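Local coordinates for mutT/nudix family protein (Listeria innocua, PDB 3I9X) that is a mutT/nudix family protein, here represented by the part carrying its Nudix domain, and probably works as a hydrolase, at residues Ser81-Gln84 with Ala85-Glu89; Pro128-Ala131 with Leu132-Arg135. All coordinates share one frame; numbering follows the deposited sequence.

Contact 1: residues Ser81-Gln84 with Ala85-Glu89; sequences SAEQ and AAERE
Ser81 and Gln84 form a capping box that starts this helix, each side chain bonding to the other's backbone N. Ser81, the N-cap, receives Gln84 N on its OG at 3.0 Å, and Gln84 bends so that its OE1 accepts from Ser81 N at 3.2 Å. That second bond is straight at the hydrogen, but the donor stands 49° out of the amide's carbonyl plane. Ala85 N bonds to Ser81 O and Arg88 N to Gln84 O, both at 3.0 Å, which continues the helical ladder.

On the exposed flank, the side chains of Glu83 and Glu87 run side by side in the same direction, their carboxylate planes 19° apart. CG of Glu83 sits opposite its own backbone N (chi1 -178°) and lies 3.9 Å from Glu87 OE1. The backbone bond between them, Glu87 N to Glu83 O at 2.9 Å, fixes their one-turn spacing. OE1 of Glu83 is 4.6 Å from OE1 of Glu87, not in contact, and this proximity of like charges is probably mildly unfavourable.

One face of the Arg88 guanidinium has Ala85 O above it, displaced toward the rim, and Arg88 NH1 forms a salt bridge with Glu80. Glu80 and Arg88 match the Nudix box motif; Glu89 is the motif glutamate after the arginine, and its equivalent is a metal ligand in some relatives.

The inner flank is built of small residues. Ala82, Ala85 and Ala86 pack on Tyr28, Ser30 and Met32 of strand 27-40, with Ser30 OG also bonded to Ala82 O. Phe123 of strand 118-126 covers Ala82 and Ala86. The helix start thus lies on the sheet, with Asp108 of the second subunit at its N-terminal end, bonded to Ala82 N.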
# COMPACT_ATOMS: atom_id res chain seq x y z
N SER A 81 12.61 0.79 1.04
CA SER A 81 11.21 0.56 0.73
C SER A 81 10.69 -0.54 1.65
O SER A 81 11.48 -1.30 2.26
CB SER A 81 11.07 0.13 -0.72
OG SER A 81 11.65 -1.15 -0.88
N ALA A 82 9.36 -0.62 1.77
CA ALA A 82 8.74 -1.65 2.59
C ALA A 82 9.11 -3.05 2.06
O ALA A 82 9.28 -3.97 2.85
CB ALA A 82 7.22 -1.46 2.66
N GLU A 83 9.23 -3.17 0.75
CA GLU A 83 9.73 -4.36 0.06
C GLU A 83 11.12 -4.77 0.50
O GLU A 83 11.37 -5.95 0.76
CB GLU A 83 9.74 -4.12 -1.43
CG GLU A 83 10.20 -5.34 -2.25
CD GLU A 83 9.73 -5.32 -3.71
OE1 GLU A 83 8.76 -6.05 -4.03
OE2 GLU A 83 10.33 -4.59 -4.54
N GLN A 84 12.03 -3.79 0.59
CA GLN A 84 13.38 -4.08 1.03
C GLN A 84 13.34 -4.56 2.45
O GLN A 84 13.98 -5.54 2.78
CB GLN A 84 14.31 -2.87 0.83
CG GLN A 84 14.92 -2.83 -0.58
CD GLN A 84 15.17 -1.42 -1.14
OE1 GLN A 84 15.16 -0.41 -0.42
NE2 GLN A 84 15.39 -1.36 -2.46
N ALA A 85 12.56 -3.89 3.30
CA ALA A 85 12.42 -4.32 4.67
C ALA A 85 11.80 -5.74 4.83
O ALA A 85 12.19 -6.49 5.73
CB ALA A 85 11.62 -3.32 5.45
N ALA A 86 10.84 -6.08 3.98
CA ALA A 86 10.25 -7.42 3.99
C ALA A 86 11.26 -8.48 3.51
O ALA A 86 11.28 -9.57 4.06
CB ALA A 86 8.97 -7.48 3.11
N GLU A 87 12.05 -8.16 2.50
CA GLU A 87 13.07 -9.09 2.00
C GLU A 87 14.09 -9.40 3.07
O GLU A 87 14.47 -10.56 3.23
CB GLU A 87 13.76 -8.58 0.73
CG GLU A 87 13.28 -9.27 -0.52
CD GLU A 87 13.18 -8.36 -1.73
OE1 GLU A 87 12.26 -8.62 -2.53
OE2 GLU A 87 14.00 -7.41 -1.87
N ARG A 88 14.51 -8.36 3.78
CA ARG A 88 15.41 -8.50 4.93
C ARG A 88 14.76 -9.33 6.03
O ARG A 88 15.39 -10.27 6.53
CB ARG A 88 15.87 -7.15 5.54
CG ARG A 88 16.65 -7.36 6.87
CD ARG A 88 17.07 -6.12 7.64
NE ARG A 88 15.92 -5.35 8.14
CZ ARG A 88 15.46 -4.24 7.58
NH1 ARG A 88 16.04 -3.75 6.51
NH2 ARG A 88 14.41 -3.63 8.10
N GLU A 89 13.53 -8.96 6.44
CA GLU A 89 12.87 -9.65 7.57
C GLU A 89 12.58 -11.11 7.24
O GLU A 89 12.62 -11.95 8.11
CB GLU A 89 11.60 -8.92 8.08
CG GLU A 89 11.88 -7.62 8.89
CD GLU A 89 12.24 -7.85 10.38
OE1 GLU A 89 12.62 -8.99 10.77
OE2 GLU A 89 12.13 -6.89 11.18

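Contact 2: residues Pro128-Ala131 with Leu132-Arg135; sequences PPEA and LEKR
Glu133 lays its side chain back along the carbonyl of Pro129, four residues earlier. Its CG rests 3.4 Å from Pro129 O, and its CB also borders that oxygen. CG beside the backbone N (chi1 -70°) and an extended chain beyond it carry the carboxylate back toward the preceding turn, where OE1 comes within 3.8 Å of Glu130 CA. The same carbonyl accepts Glu133 N at 2.9 Å, with a C=O...N angle of 165°, so one oxygen takes a nearly linear backbone bond while aliphatic carbon of the donor residue packs beside it.

The next rungs differ in strength. Lys134 N reaches Glu130 O at 3.0 Å, and Lys134 CB and CG border that oxygen, the CB lying close to Ala131 O as well. From there the lysine chain turns at its third torsion, and the ammonium end is carried clear of Glu130. Arg135 N donates to Ala131 O over 3.4 Å, a weak bond. At the other end, Pro128 O and Leu132 N are 4.3 Å apart and form no bond.

A second shell fixes the charged ends. Lys38 forms a salt bridge with Glu133 OE2, while Arg135, bent at its second and third torsions, spreads NH2 to Glu93 and NH1 to Asp140.

Leu132 is the buried residue of this surface turn and faces inward onto the sheet. It packs on Leu34 and Thr36 of strand 27-40 and on Leu146 of strand 144-148, with Val127 closing in from the preceding loop. Pro129 also leans on Thr36, and the Arg135 side chain touches Ile144; helix 129-137 thus packs against both strands directly after strand 118-126.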
# COMPACT_ATOMS: atom_id res chain seq x y z
N PRO A 128 8.66 -23.18 0.99
CA PRO A 128 8.64 -24.59 1.31
C PRO A 128 8.53 -24.77 2.82
O PRO A 128 9.03 -23.94 3.58
CB PRO A 128 9.99 -25.12 0.76
CG PRO A 128 10.39 -24.13 -0.31
CD PRO A 128 9.92 -22.81 0.31
N PRO A 129 7.88 -25.85 3.24
CA PRO A 129 7.54 -26.02 4.65
C PRO A 129 8.73 -26.14 5.56
O PRO A 129 8.61 -25.81 6.74
CB PRO A 129 6.68 -27.29 4.68
CG PRO A 129 6.95 -27.99 3.41
CD PRO A 129 7.44 -26.99 2.40
N GLU A 130 9.88 -26.58 5.04
CA GLU A 130 10.99 -26.96 5.90
C GLU A 130 11.62 -25.79 6.68
O GLU A 130 11.89 -25.92 7.85
CB GLU A 130 12.07 -27.74 5.11
CG GLU A 130 11.62 -29.18 4.66
CD GLU A 130 10.82 -29.23 3.34
OE1 GLU A 130 10.80 -28.20 2.59
OE2 GLU A 130 10.21 -30.32 3.06
N ALA A 131 11.85 -24.65 6.04
CA ALA A 131 12.34 -23.47 6.76
C ALA A 131 11.39 -22.98 7.86
O ALA A 131 11.83 -22.54 8.91
CB ALA A 131 12.57 -22.36 5.78
N LEU A 132 10.09 -23.04 7.61
CA LEU A 132 9.11 -22.62 8.63
C LEU A 132 9.07 -23.61 9.79
O LEU A 132 9.03 -23.19 10.93
CB LEU A 132 7.72 -22.44 8.01
CG LEU A 132 7.65 -21.52 6.81
CD1 LEU A 132 6.19 -21.11 6.48
CD2 LEU A 132 8.57 -20.31 7.04
N GLU A 133 9.09 -24.91 9.50
CA GLU A 133 9.20 -25.95 10.55
C GLU A 133 10.45 -25.77 11.39
O GLU A 133 10.39 -25.85 12.60
CB GLU A 133 9.13 -27.37 9.95
CG GLU A 133 7.75 -27.76 9.39
CD GLU A 133 7.77 -28.99 8.45
OE1 GLU A 133 8.83 -29.34 7.89
OE2 GLU A 133 6.67 -29.59 8.26
N LYS A 134 11.59 -25.47 10.76
CA LYS A 134 12.83 -25.20 11.52
C LYS A 134 12.65 -24.14 12.60
O LYS A 134 13.02 -24.36 13.77
CB LYS A 134 13.98 -24.78 10.60
CG LYS A 134 14.82 -25.93 10.02
CD LYS A 134 16.20 -25.44 9.46
CE LYS A 134 17.15 -24.90 10.59
NZ LYS A 134 18.47 -24.37 10.08
N ARG A 135 12.09 -22.99 12.23
CA ARG A 135 11.92 -21.89 13.19
C ARG A 135 10.89 -22.21 14.27
O ARG A 135 11.08 -21.84 15.42
CB ARG A 135 11.55 -20.57 12.49
CG ARG A 135 12.77 -19.77 12.08
CD ARG A 135 13.40 -19.00 13.27
NE ARG A 135 12.75 -17.71 13.56
CZ ARG A 135 12.92 -17.00 14.68
NH1 ARG A 135 13.72 -17.43 15.67
NH2 ARG A 135 12.27 -15.85 14.83

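Contact 1 opens helix 82-94 and contact 2 opens helix 129-137; they follow in series within the Nudix domain, with centres 20 Å apart and nearest atoms about 8 Å apart, so they do not touch. Both helices pack on strand 27-40, contact 1 on Tyr28, Ser30 and Met32, contact 2 on Leu34 and Thr36. A more direct bridge runs through the far end of helix 82-94, where Glu93 pairs with Arg135 of contact 2. Contact 1 holds part of the Nudix box, Arg88 and Glu89, and contact 2 meets the Glu93 of that box through Arg135, consistent with both bordering the probable metal-binding region. Contact 1 also adjoins the second subunit.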